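Local coordinates for cytoplasmic Protein STM1381 (Salmonella enterica subsp. enterica serovar Typhimurium, PDB 3SOZ), which is of unknown function but belongs to a putative glutamine amidotransferase family and probably shares the class I glutaminase-like fold, at residues A[102-105]-A[106-110]; A[135-138]-A[139-143]; A[194-198]-A[199-203]; A[50-53]-A[54-58]. All blocks are in the same frame, centred on the assembly; numbering follows the deposited sequence.

In the fold
Contacts 1 and 4 lie at the parallel part of the large sheet; contact 2 leads from it into the antiparallel part, where contact 3 lies, about 30 Å from contact 4 between centres. Contact 1 is the buried one, a turn of helix 100-109; the others are partly buried. Contacts 1 and 2 touch: Ala105 CB meets Val140 CG2 at 3.9 Å, packing the short helix 137-140 against the long one. Their chemistry follows their place. Regular i to i+4 backbone bonds run through contact 1, weaker helical bonding marks contact 2, cross-strand bonds close the hairpin of contact 3, and one backbone bond with apolar packing carries contact 4 where strand 48-53 meets helix 56-59.

Contact 1. Residues A[102-105]-A[106-110]; sequences QLIA and DYVAE
Gln102 and Asp106 face each other one helical turn apart. The Gln102 chain bends at CG and brings NE2 to 3.0 Å from Asp106 OD1, but the amide and carboxylate planes stand 48° apart and the angle at the N-H is too poor for a hydrogen bond. On the Asp106 side, chi1 of -78° sets CG beside its own backbone N, and the carboxylate folds back along the helix with CG 3.5 Å from Gln102 O. That same carbonyl takes the straight bond from Asp106 N at 2.7 Å. Three more i to i+4 bonds follow in step, from Tyr107, Val108 and Ala109 to Leu103, Ile104 and Ala105. Tyr107 swings its ring to the opposite side of its CB from the backbone N (chi1 163°); Ile104 O lies near the ring plane at the edge, 3.9 Å from CD1. The phenol OH travels away from the helix to bond Tyr71 O. One residue on, Val108 lays CG2 over the preceding turn, 3.3 Å from Ile104 O and 4.4 Å from Ile104 CG2. Ile104 and Tyr107 rest on Ile74 of strand 73-77, while Val108 reaches Tyr208. Such a regular turn, with apolar residues facing the sheet and an acid-amide pair off it, is typical of a covering helix in the crossover connection between parallel strands, here 73-77 and 113-117.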
ATOM      1  N   GLN A 102       3.586  23.391  -0.770  1.00 60.67           N
ATOM      2  CA  GLN A 102       3.986  24.485  -1.634  1.00 61.20           C
ATOM      3  C   GLN A 102       4.600  25.514  -0.713  1.00 61.24           C
ATOM      4  O   GLN A 102       5.677  26.020  -0.997  1.00 61.07           O
ATOM      5  CB  GLN A 102       2.809  25.117  -2.393  1.00 61.84           C
ATOM      6  CG  GLN A 102       2.742  24.833  -3.889  1.00 62.90           C
ATOM      7  CD  GLN A 102       4.078  24.951  -4.584  1.00 63.25           C
ATOM      8  OE1 GLN A 102       4.267  24.383  -5.653  1.00 64.40           O
ATOM      9  NE2 GLN A 102       5.009  25.671  -3.985  1.00 63.03           N
ATOM     10  N   LEU A 103       3.931  25.795   0.404  1.00 60.85           N
ATOM     11  CA  LEU A 103       4.471  26.734   1.370  1.00 61.79           C
ATOM     12  C   LEU A 103       5.896  26.440   1.785  1.00 61.91           C
ATOM     13  O   LEU A 103       6.713  27.354   1.836  1.00 62.25           O
ATOM     14  CB  LEU A 103       3.582  26.867   2.610  1.00 61.95           C
ATOM     15  CG  LEU A 103       2.485  27.918   2.422  1.00 63.95           C
ATOM     16  CD1 LEU A 103       1.178  27.627   3.220  1.00 63.90           C
ATOM     17  CD2 LEU A 103       3.062  29.322   2.705  1.00 66.86           C
ATOM     18  N   ILE A 104       6.200  25.180   2.083  1.00 62.31           N
ATOM     19  CA  ILE A 104       7.547  24.827   2.522  1.00 62.76           C
ATOM     20  C   ILE A 104       8.510  24.936   1.337  1.00 63.29           C
ATOM     21  O   ILE A 104       9.636  25.435   1.475  1.00 63.74           O
ATOM     22  CB  ILE A 104       7.574  23.464   3.239  1.00 62.63           C
ATOM     23  CG1 ILE A 104       6.917  23.608   4.618  1.00 62.72           C
ATOM     24  CG2 ILE A 104       9.003  22.957   3.436  1.00 63.60           C
ATOM     25  CD1 ILE A 104       6.186  22.401   5.093  1.00 60.20           C
ATOM     26  N   ALA A 105       8.045  24.522   0.170  1.00 63.63           N
ATOM     27  CA  ALA A 105       8.832  24.623  -1.036  1.00 64.78           C
ATOM     28  C   ALA A 105       9.240  26.075  -1.315  1.00 66.06           C
ATOM     29  O   ALA A 105      10.445  26.372  -1.516  1.00 66.94           O
ATOM     30  CB  ALA A 105       8.056  24.058  -2.224  1.00 64.84           C
ATOM     31  N   ASP A 106       8.230  26.955  -1.356  1.00 65.97           N
ATOM     32  CA  ASP A 106       8.412  28.375  -1.554  1.00 65.61           C
ATOM     33  C   ASP A 106       9.442  28.846  -0.565  1.00 65.82           C
ATOM     34  O   ASP A 106      10.476  29.373  -0.980  1.00 66.34           O
ATOM     35  CB  ASP A 106       7.082  29.137  -1.403  1.00 65.46           C
ATOM     36  CG  ASP A 106       6.186  29.016  -2.658  1.00 65.94           C
ATOM     37  OD1 ASP A 106       6.517  28.274  -3.619  1.00 63.44           O
ATOM     38  OD2 ASP A 106       5.130  29.672  -2.688  1.00 67.81           O
ATOM     39  N   TYR A 107       9.198  28.604   0.726  1.00 65.57           N
ATOM     40  CA  TYR A 107      10.121  28.999   1.788  1.00 65.35           C
ATOM     41  C   TYR A 107      11.567  28.615   1.505  1.00 65.71           C
ATOM     42  O   TYR A 107      12.471  29.435   1.638  1.00 66.24           O
ATOM     43  CB  TYR A 107       9.680  28.379   3.102  1.00 65.69           C
ATOM     44  CG  TYR A 107      10.734  28.364   4.186  1.00 65.64           C
ATOM     45  CD1 TYR A 107      11.620  27.308   4.292  1.00 66.78           C
ATOM     46  CD2 TYR A 107      10.817  29.387   5.124  1.00 66.42           C
ATOM     47  CE1 TYR A 107      12.596  27.269   5.273  1.00 67.73           C
ATOM     48  CE2 TYR A 107      11.793  29.368   6.126  1.00 68.24           C
ATOM     49  CZ  TYR A 107      12.684  28.292   6.191  1.00 69.42           C
ATOM     50  OH  TYR A 107      13.653  28.213   7.170  1.00 70.18           O
ATOM     51  N   VAL A 108      11.783  27.361   1.130  1.00 65.67           N
ATOM     52  CA  VAL A 108      13.124  26.860   0.884  1.00 65.46           C
ATOM     53  C   VAL A 108      13.784  27.572  -0.301  1.00 66.17           C
ATOM     54  O   VAL A 108      14.906  28.056  -0.173  1.00 66.44           O
ATOM     55  CB  VAL A 108      13.137  25.315   0.693  1.00 65.29           C
ATOM     56  CG1 VAL A 108      14.496  24.826   0.179  1.00 63.58           C
ATOM     57  CG2 VAL A 108      12.782  24.636   1.976  1.00 63.90           C
ATOM     58  N   ALA A 109      13.104  27.595  -1.450  1.00 66.92           N
ATOM     59  CA  ALA A 109      13.511  28.403  -2.618  1.00 67.65           C
ATOM     60  C   ALA A 109      13.924  29.857  -2.250  1.00 68.35           C
ATOM     61  O   ALA A 109      14.903  30.362  -2.795  1.00 68.31           O
ATOM     62  CB  ALA A 109      12.409  28.407  -3.688  1.00 66.69           C
ATOM     63  N   GLU A 110      13.193  30.503  -1.329  1.00 68.89           N
ATOM     64  CA  GLU A 110      13.545  31.844  -0.835  1.00 69.88           C
ATOM     65  C   GLU A 110      14.674  31.778   0.209  1.00 69.43           C
ATOM     66  O   GLU A 110      14.762  32.616   1.127  1.00 70.36           O
ATOM     67  CB  GLU A 110      12.313  32.612  -0.289  1.00 70.22           C
ATOM     68  CG  GLU A 110      11.452  33.349  -1.367  1.00 74.79           C
ATOM     69  CD  GLU A 110       9.958  32.838  -1.500  1.00 81.70           C
ATOM     70  OE1 GLU A 110       9.141  33.003  -0.537  1.00 81.98           O
ATOM     71  OE2 GLU A 110       9.588  32.302  -2.592  1.00 83.91           O
TER

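Contact 2. Residues A[135-138]-A[139-143]; sequences TVLA and EVLPV
Leu137 and Leu141 are joined by the main backbone bond of this short helix, residues 137-140, in which Leu141 N points at Leu137 O at 3.1 Å with an N-H...O angle of 147°. The bonding around it is loose: Glu139 N makes a weak bond to Val136 O, and Leu141 N a second weak one, to Ala138 O. After Leu141 the chain becomes extended and runs through Pro142 into strand 143-144. The apolar side chains gather on the flank turned to strand 113-117, where Leu137, Val140 and Leu141 all meet Leu114. Val140 holds CG2 beside its own backbone N, so that this branch faces back down the helix and meets Leu137 CD2 at 3.6 Å; the two side chains run slantwise to each other. Leu137 CD1 approaches Leu141 CD2 more distantly, at 4.4 Å. Glu139 takes a different course: its CB stays 3.2 Å from Val136 O, but the chain extends beyond CG and OE1 bonds Tyr208 OH. Lys188 NZ bonds Leu141 O, where the helix gives way to extended chain. Leu141, with chi1 near -49°, leans over the carbonyl that binds its own N, and CG lies 3.3 Å from Leu137 O.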
ATOM      1  N   THR A 135       4.363  14.458  -4.722  1.00 60.78           N
ATOM      2  CA  THR A 135       4.197  15.615  -3.880  1.00 60.09           C
ATOM      3  C   THR A 135       5.107  16.670  -4.444  1.00 60.69           C
ATOM      4  O   THR A 135       6.132  16.366  -5.052  1.00 60.90           O
ATOM      5  CB  THR A 135       4.537  15.231  -2.419  1.00 59.46           C
ATOM      6  OG1 THR A 135       3.332  15.119  -1.691  1.00 57.85           O
ATOM      7  CG2 THR A 135       5.373  16.231  -1.727  1.00 58.73           C
ATOM      8  N   VAL A 136       4.731  17.918  -4.253  1.00 61.47           N
ATOM      9  CA  VAL A 136       5.634  19.016  -4.580  1.00 61.99           C
ATOM     10  C   VAL A 136       7.033  18.865  -3.939  1.00 61.90           C
ATOM     11  O   VAL A 136       8.013  19.005  -4.646  1.00 62.89           O
ATOM     12  CB  VAL A 136       4.998  20.382  -4.303  1.00 61.90           C
ATOM     13  CG1 VAL A 136       6.062  21.469  -4.408  1.00 62.98           C
ATOM     14  CG2 VAL A 136       3.860  20.608  -5.321  1.00 61.17           C
ATOM     15  N   LEU A 137       7.136  18.527  -2.651  1.00 61.51           N
ATOM     16  CA  LEU A 137       8.460  18.341  -2.014  1.00 61.04           C
ATOM     17  C   LEU A 137       9.406  17.418  -2.742  1.00 60.86           C
ATOM     18  O   LEU A 137      10.599  17.487  -2.504  1.00 61.40           O
ATOM     19  CB  LEU A 137       8.371  17.847  -0.569  1.00 60.71           C
ATOM     20  CG  LEU A 137       8.207  18.810   0.605  1.00 61.36           C
ATOM     21  CD1 LEU A 137       8.913  18.275   1.867  1.00 60.18           C
ATOM     22  CD2 LEU A 137       8.736  20.211   0.291  1.00 61.93           C
ATOM     23  N   ALA A 138       8.907  16.538  -3.601  1.00 60.89           N
ATOM     24  CA  ALA A 138       9.800  15.590  -4.279  1.00 61.63           C
ATOM     25  C   ALA A 138      10.905  16.399  -4.950  1.00 62.17           C
ATOM     26  O   ALA A 138      12.104  16.151  -4.765  1.00 62.53           O
ATOM     27  CB  ALA A 138       9.041  14.754  -5.303  1.00 61.41           C
ATOM     28  N   GLU A 139      10.453  17.402  -5.692  1.00 62.21           N
ATOM     29  CA  GLU A 139      11.274  18.417  -6.352  1.00 62.10           C
ATOM     30  C   GLU A 139      12.294  19.103  -5.410  1.00 60.29           C
ATOM     31  O   GLU A 139      13.423  19.287  -5.781  1.00 59.54           O
ATOM     32  CB  GLU A 139      10.293  19.443  -6.916  1.00 63.54           C
ATOM     33  CG  GLU A 139      10.517  19.986  -8.321  1.00 68.46           C
ATOM     34  CD  GLU A 139       9.906  21.398  -8.435  1.00 73.56           C
ATOM     35  OE1 GLU A 139      10.405  22.315  -7.735  1.00 74.75           O
ATOM     36  OE2 GLU A 139       8.925  21.588  -9.190  1.00 74.83           O
ATOM     37  N   VAL A 140      11.890  19.471  -4.198  1.00 58.87           N
ATOM     38  CA  VAL A 140      12.781  20.095  -3.223  1.00 57.93           C
ATOM     39  C   VAL A 140      13.947  19.218  -2.704  1.00 59.16           C
ATOM     40  O   VAL A 140      15.052  19.712  -2.488  1.00 59.99           O
ATOM     41  CB  VAL A 140      11.987  20.562  -2.012  1.00 57.40           C
ATOM     42  CG1 VAL A 140      12.854  21.328  -1.043  1.00 56.39           C
ATOM     43  CG2 VAL A 140      10.823  21.385  -2.435  1.00 57.16           C
ATOM     44  N   LEU A 141      13.704  17.921  -2.492  1.00 59.47           N
ATOM     45  CA  LEU A 141      14.676  17.026  -1.828  1.00 58.17           C
ATOM     46  C   LEU A 141      15.834  16.593  -2.718  1.00 57.58           C
ATOM     47  O   LEU A 141      15.667  16.414  -3.937  1.00 56.78           O
ATOM     48  CB  LEU A 141      13.981  15.770  -1.255  1.00 58.33           C
ATOM     49  CG  LEU A 141      12.716  16.062  -0.423  1.00 58.34           C
ATOM     50  CD1 LEU A 141      11.985  14.758  -0.015  1.00 54.05           C
ATOM     51  CD2 LEU A 141      13.010  16.992   0.792  1.00 53.86           C
ATOM     52  N   PRO A 142      17.017  16.400  -2.091  1.00 57.21           N
ATOM     53  CA  PRO A 142      18.223  16.014  -2.783  1.00 57.03           C
ATOM     54  C   PRO A 142      18.295  14.521  -3.082  1.00 57.31           C
ATOM     55  O   PRO A 142      19.306  14.051  -3.636  1.00 57.60           O
ATOM     56  CB  PRO A 142      19.316  16.449  -1.817  1.00 57.58           C
ATOM     57  CG  PRO A 142      18.670  16.392  -0.453  1.00 57.00           C
ATOM     58  CD  PRO A 142      17.248  16.656  -0.650  1.00 56.83           C
ATOM     59  N   VAL A 143      17.228  13.789  -2.732  1.00 57.71           N
ATOM     60  CA  VAL A 143      17.064  12.333  -3.054  1.00 57.16           C
ATOM     61  C   VAL A 143      15.850  11.993  -3.946  1.00 57.42           C
ATOM     62  O   VAL A 143      14.809  12.698  -3.927  1.00 57.39           O
ATOM     63  CB  VAL A 143      17.031  11.493  -1.807  1.00 56.64           C
ATOM     64  CG1 VAL A 143      18.408  11.488  -1.147  1.00 56.26           C
ATOM     65  CG2 VAL A 143      15.993  12.042  -0.837  1.00 57.26           C
TER

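Contact 3. Residues A[194-198]-A[199-203]; sequences LAEIN and GDPLL
With chi1 at -173°, Ile197 turns CG1 away from its own N and leaves CG2 between N and the carbonyl carbon, which directs that methyl across the hairpin to Leu202 CB, 3.8 Å away. Glu196 instead sets CG beside its own N, and the aliphatic part of its chain runs along the facing strand, with CG 3.5 Å from Asp200 O. Beyond Ile197 the backbone reverses through a type I' turn, with Asn198 and Gly199 both at positive phi. The turn is closed by Asp200 N to Ile197 O at 2.6 Å, and Ile197 N returns a nearly straight bond to Asp200 O at 2.8 Å. Further along, the register becomes irregular where the chain turns a corner at Leu202 and Leu203. Ala195 O receives two N-H groups there: Leu202 N at 3.1 Å, standing 35° out of the carbonyl plane, and Leu203 N in a longer, weak bond. Leu194 N still bonds Leu203 O at 2.9 Å. The CB atoms of Ala195 and Leu203 meet at 3.9 Å. Leu203 also sends CD1 over Leu194 CB. The polar tips at the turn share one outside partner, Tyr182 OH, bonded by both Asn198 ND2 and Asp200 OD2. This is a two-residue beta hairpin of the I' type, linking strands 192-197 and 200-208 in the antiparallel part of the large sheet.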
ATOM      1  N   LEU A 194      27.235  12.495   2.292  1.00 61.63           N
ATOM      2  CA  LEU A 194      28.239  12.613   3.309  1.00 61.30           C
ATOM      3  C   LEU A 194      28.448  11.355   4.180  1.00 61.56           C
ATOM      4  O   LEU A 194      29.370  11.329   5.016  1.00 62.84           O
ATOM      5  CB  LEU A 194      27.921  13.825   4.196  1.00 61.25           C
ATOM      6  CG  LEU A 194      27.399  15.158   3.620  1.00 61.33           C
ATOM      7  CD1 LEU A 194      27.368  16.217   4.725  1.00 59.14           C
ATOM      8  CD2 LEU A 194      28.218  15.677   2.439  1.00 63.14           C
ATOM      9  N   ALA A 195      27.610  10.324   4.007  1.00 60.64           N
ATOM     10  CA  ALA A 195      27.611   9.110   4.853  1.00 58.83           C
ATOM     11  C   ALA A 195      26.764   8.096   4.172  1.00 58.38           C
ATOM     12  O   ALA A 195      25.858   8.449   3.471  1.00 57.69           O
ATOM     13  CB  ALA A 195      27.036   9.382   6.203  1.00 58.14           C
ATOM     14  N   GLU A 196      27.063   6.824   4.381  1.00 58.99           N
ATOM     15  CA  GLU A 196      26.281   5.748   3.779  1.00 59.59           C
ATOM     16  C   GLU A 196      26.026   4.591   4.742  1.00 58.61           C
ATOM     17  O   GLU A 196      26.768   4.380   5.685  1.00 59.07           O
ATOM     18  CB  GLU A 196      26.943   5.248   2.508  1.00 59.81           C
ATOM     19  CG  GLU A 196      26.796   6.181   1.351  1.00 63.77           C
ATOM     20  CD  GLU A 196      27.241   5.549   0.023  1.00 71.11           C
ATOM     21  OE1 GLU A 196      28.377   5.028  -0.050  1.00 71.57           O
ATOM     22  OE2 GLU A 196      26.439   5.579  -0.956  1.00 76.07           O
ATOM     23  N   ILE A 197      24.960   3.851   4.499  1.00 57.92           N
ATOM     24  CA  ILE A 197      24.590   2.734   5.364  1.00 57.19           C
ATOM     25  C   ILE A 197      24.244   1.606   4.428  1.00 57.24           C
ATOM     26  O   ILE A 197      23.733   1.869   3.341  1.00 57.38           O
ATOM     27  CB  ILE A 197      23.430   3.136   6.332  1.00 57.40           C
ATOM     28  CG1 ILE A 197      23.146   2.041   7.356  1.00 56.00           C
ATOM     29  CG2 ILE A 197      22.196   3.641   5.553  1.00 55.77           C
ATOM     30  CD1 ILE A 197      22.396   2.520   8.522  1.00 51.66           C
ATOM     31  N   ASN A 198      24.627   0.378   4.791  1.00 57.24           N
ATOM     32  CA  ASN A 198      24.319  -0.825   4.009  1.00 57.18           C
ATOM     33  C   ASN A 198      24.385  -0.547   2.513  1.00 57.83           C
ATOM     34  O   ASN A 198      23.561  -1.030   1.739  1.00 58.22           O
ATOM     35  CB  ASN A 198      22.933  -1.345   4.429  1.00 57.11           C
ATOM     36  CG  ASN A 198      22.578  -2.694   3.832  1.00 56.17           C
ATOM     37  OD1 ASN A 198      23.354  -3.634   3.882  1.00 56.11           O
ATOM     38  ND2 ASN A 198      21.373  -2.797   3.290  1.00 55.65           N
ATOM     39  N   GLY A 199      25.364   0.273   2.113  1.00 58.78           N
ATOM     40  CA  GLY A 199      25.637   0.583   0.694  1.00 58.15           C
ATOM     41  C   GLY A 199      24.568   1.439   0.034  1.00 58.94           C
ATOM     42  O   GLY A 199      24.332   1.302  -1.178  1.00 59.82           O
ATOM     43  N   ASP A 200      23.920   2.307   0.829  1.00 57.79           N
ATOM     44  CA  ASP A 200      22.867   3.202   0.366  1.00 57.06           C
ATOM     45  C   ASP A 200      23.084   4.541   1.049  1.00 56.56           C
ATOM     46  O   ASP A 200      23.724   4.586   2.101  1.00 56.86           O
ATOM     47  CB  ASP A 200      21.488   2.681   0.795  1.00 57.13           C
ATOM     48  CG  ASP A 200      20.985   1.557  -0.065  1.00 58.24           C
ATOM     49  OD1 ASP A 200      21.246   1.600  -1.287  1.00 58.16           O
ATOM     50  OD2 ASP A 200      20.313   0.628   0.486  1.00 59.21           O
ATOM     51  N   PRO A 201      22.516   5.637   0.494  1.00 55.70           N
ATOM     52  CA  PRO A 201      22.677   6.977   1.101  1.00 55.40           C
ATOM     53  C   PRO A 201      22.170   7.073   2.512  1.00 55.30           C
ATOM     54  O   PRO A 201      21.137   6.513   2.830  1.00 56.98           O
ATOM     55  CB  PRO A 201      21.803   7.856   0.227  1.00 54.93           C
ATOM     56  CG  PRO A 201      21.738   7.168  -1.066  1.00 55.11           C
ATOM     57  CD  PRO A 201      21.969   5.712  -0.868  1.00 54.97           C
ATOM     58  N   LEU A 202      22.846   7.805   3.366  1.00 54.79           N
ATOM     59  CA  LEU A 202      22.296   8.024   4.667  1.00 54.91           C
ATOM     60  C   LEU A 202      22.172   9.511   4.970  1.00 56.00           C
ATOM     61  O   LEU A 202      21.219   9.934   5.623  1.00 56.06           O
ATOM     62  CB  LEU A 202      23.119   7.298   5.717  1.00 54.45           C
ATOM     63  CG  LEU A 202      22.722   7.238   7.215  1.00 55.50           C
ATOM     64  CD1 LEU A 202      23.648   8.042   8.128  1.00 54.75           C
ATOM     65  CD2 LEU A 202      21.229   7.514   7.537  1.00 52.82           C
ATOM     66  N   LEU A 203      23.131  10.307   4.494  1.00 56.68           N
ATOM     67  CA  LEU A 203      23.147  11.747   4.745  1.00 57.09           C
ATOM     68  C   LEU A 203      23.355  12.369   3.405  1.00 57.24           C
ATOM     69  O   LEU A 203      24.387  12.176   2.786  1.00 57.12           O
ATOM     70  CB  LEU A 203      24.305  12.142   5.641  1.00 57.18           C
ATOM     71  CG  LEU A 203      23.965  13.077   6.793  1.00 59.50           C
ATOM     72  CD1 LEU A 203      25.210  13.786   7.273  1.00 58.30           C
ATOM     73  CD2 LEU A 203      22.881  14.072   6.402  1.00 61.41           C
TER

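Contact 4. Residues A[50-53]-A[54-58]; sequences DYMP and AHIVQ
A strand-to-helix corner closes here: strand 48-53, at the edge of the parallel part of the sheet, gives way to helix 56-59, with His55 at the N-cap position. Pro53 O takes the hydrogen bond from Val57 N, 3.1 Å long, which approaches in the carbonyl plane with an N-H...O angle of 165°. Apolar side chains pack around this corner. Met52, a selenomethionine, extends from the backbone with CG anti to N and then bends at chi3 (75°), turning its terminal methyl toward the helix. Its CG lies 3.6 Å from Ile56 CG2, SE keeps to the same methyl at 3.8 Å, and CE meets Val57 CG2 at 3.8 Å, the Met52 and Val57 side chains crossing at about a right angle. Ile56 has its two branches in use: CG2 faces the selenomethionine, and CD1 reaches the Pro53 ring, 3.7 Å from CD. Val57 CG2 also comes within 3.4 Å of Pro53 O, beside the bond its own N makes. Outside the corner, Met52 packs on Leu7 and Ile9 of strand 5-10, and Val57 on Thr83 and Phe84 of helix 81-85. The arrangement is that of a beta-alpha junction, with a short helix starting a residue or two after a parallel strand.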
ATOM      1  N   ASP A  50      10.808  26.235  18.078  1.00 70.83           N
ATOM      2  CA  ASP A  50       9.352  26.056  18.086  1.00 69.43           C
ATOM      3  C   ASP A  50       9.029  24.578  17.717  1.00 67.67           C
ATOM      4  O   ASP A  50       9.426  24.093  16.639  1.00 66.95           O
ATOM      5  CB  ASP A  50       8.700  27.030  17.092  1.00 70.06           C
ATOM      6  CG  ASP A  50       8.768  28.500  17.550  1.00 71.77           C
ATOM      7  OD1 ASP A  50       9.019  28.754  18.763  1.00 74.30           O
ATOM      8  OD2 ASP A  50       8.541  29.410  16.697  1.00 72.13           O
ATOM      9  N   TYR A  51       8.373  23.862  18.635  1.00 65.61           N
ATOM     10  CA  TYR A  51       7.923  22.496  18.379  1.00 63.67           C
ATOM     11  C   TYR A  51       6.530  22.579  17.831  1.00 62.13           C
ATOM     12  O   TYR A  51       5.641  23.112  18.468  1.00 61.06           O
ATOM     13  CB  TYR A  51       7.901  21.636  19.659  1.00 64.19           C
ATOM     14  CG  TYR A  51       7.486  20.168  19.446  1.00 64.59           C
ATOM     15  CD1 TYR A  51       7.822  19.499  18.276  1.00 64.60           C
ATOM     16  CD2 TYR A  51       6.789  19.452  20.434  1.00 66.75           C
ATOM     17  CE1 TYR A  51       7.469  18.177  18.061  1.00 66.45           C
ATOM     18  CE2 TYR A  51       6.416  18.094  20.228  1.00 67.71           C
ATOM     19  CZ  TYR A  51       6.769  17.478  19.024  1.00 67.69           C
ATOM     20  OH  TYR A  51       6.470  16.167  18.754  1.00 68.56           O
HETATM   21  N   MSE A  52       6.324  22.058  16.639  1.00 60.90           N
HETATM   22  CA  MSE A  52       4.966  22.033  16.123  1.00 60.01           C
HETATM   23  C   MSE A  52       4.476  20.588  15.950  1.00 59.15           C
HETATM   24  O   MSE A  52       4.817  19.925  14.967  1.00 58.26           O
HETATM   25  CB  MSE A  52       4.858  22.848  14.845  1.00 59.42           C
HETATM   26  CG  MSE A  52       3.542  22.707  14.216  1.00 62.73           C
HETATM   27 SE   MSE A  52       3.177  23.901  12.743  1.00 71.07          SE
HETATM   28  CE  MSE A  52       4.232  23.080  11.396  1.00 68.09           C
ATOM     29  N   PRO A  53       3.672  20.099  16.918  1.00 58.92           N
ATOM     30  CA  PRO A  53       3.091  18.769  16.756  1.00 59.44           C
ATOM     31  C   PRO A  53       2.234  18.700  15.495  1.00 60.05           C
ATOM     32  O   PRO A  53       1.722  19.732  15.035  1.00 60.60           O
ATOM     33  CB  PRO A  53       2.243  18.571  18.025  1.00 59.02           C
ATOM     34  CG  PRO A  53       2.103  19.878  18.651  1.00 58.73           C
ATOM     35  CD  PRO A  53       3.188  20.779  18.133  1.00 58.91           C
ATOM     36  N   ALA A  54       2.128  17.518  14.897  1.00 60.63           N
ATOM     37  CA  ALA A  54       1.079  17.287  13.898  1.00 61.73           C
ATOM     38  C   ALA A  54      -0.149  17.485  14.756  1.00 62.07           C
ATOM     39  O   ALA A  54      -0.075  17.289  15.969  1.00 63.75           O
ATOM     40  CB  ALA A  54       1.162  15.882  13.358  1.00 61.57           C
ATOM     41  N   HIS A  55      -1.257  17.916  14.203  1.00 61.45           N
ATOM     42  CA  HIS A  55      -2.315  18.478  15.080  1.00 61.78           C
ATOM     43  C   HIS A  55      -2.231  19.970  15.072  1.00 60.95           C
ATOM     44  O   HIS A  55      -3.202  20.628  14.694  1.00 61.30           O
ATOM     45  CB  HIS A  55      -2.316  18.044  16.556  1.00 61.65           C
ATOM     46  CG  HIS A  55      -3.409  18.712  17.355  1.00 66.71           C
ATOM     47  ND1 HIS A  55      -4.695  18.903  16.857  1.00 69.09           N
ATOM     48  CD2 HIS A  55      -3.414  19.244  18.609  1.00 69.82           C
ATOM     49  CE1 HIS A  55      -5.434  19.526  17.764  1.00 70.23           C
ATOM     50  NE2 HIS A  55      -4.684  19.740  18.839  1.00 70.39           N
ATOM     51  N   ILE A  56      -1.100  20.538  15.492  1.00 60.02           N
ATOM     52  CA  ILE A  56      -0.948  21.955  15.174  1.00 59.33           C
ATOM     53  C   ILE A  56      -0.868  22.107  13.668  1.00 58.00           C
ATOM     54  O   ILE A  56      -1.565  22.932  13.105  1.00 57.91           O
ATOM     55  CB  ILE A  56       0.116  22.720  15.987  1.00 59.89           C
ATOM     56  CG1 ILE A  56      -0.401  22.918  17.433  1.00 61.59           C
ATOM     57  CG2 ILE A  56       0.403  24.092  15.322  1.00 58.83           C
ATOM     58  CD1 ILE A  56       0.660  23.517  18.449  1.00 65.75           C
ATOM     59  N   VAL A  57      -0.098  21.251  13.012  1.00 57.38           N
ATOM     60  CA  VAL A  57      -0.165  21.149  11.557  1.00 56.58           C
ATOM     61  C   VAL A  57      -1.578  20.918  11.045  1.00 56.83           C
ATOM     62  O   VAL A  57      -1.949  21.476  10.021  1.00 56.98           O
ATOM     63  CB  VAL A  57       0.649  20.008  11.010  1.00 56.23           C
ATOM     64  CG1 VAL A  57       0.687  20.114   9.494  1.00 55.89           C
ATOM     65  CG2 VAL A  57       2.059  19.965  11.615  1.00 55.99           C
ATOM     66  N   GLN A  58      -2.366  20.113  11.760  1.00 56.86           N
ATOM     67  CA  GLN A  58      -3.646  19.661  11.243  1.00 57.24           C
ATOM     68  C   GLN A  58      -4.770  20.704  11.346  1.00 58.48           C
ATOM     69  O   GLN A  58      -5.764  20.648  10.581  1.00 58.49           O
ATOM     70  CB  GLN A  58      -4.069  18.404  11.968  1.00 56.67           C
ATOM     71  CG  GLN A  58      -3.393  17.177  11.482  1.00 55.21           C
ATOM     72  CD  GLN A  58      -3.939  15.931  12.145  1.00 52.86           C
ATOM     73  OE1 GLN A  58      -3.913  15.796  13.379  1.00 54.33           O
ATOM     74  NE2 GLN A  58      -4.418  15.000  11.331  1.00 48.20           N
TER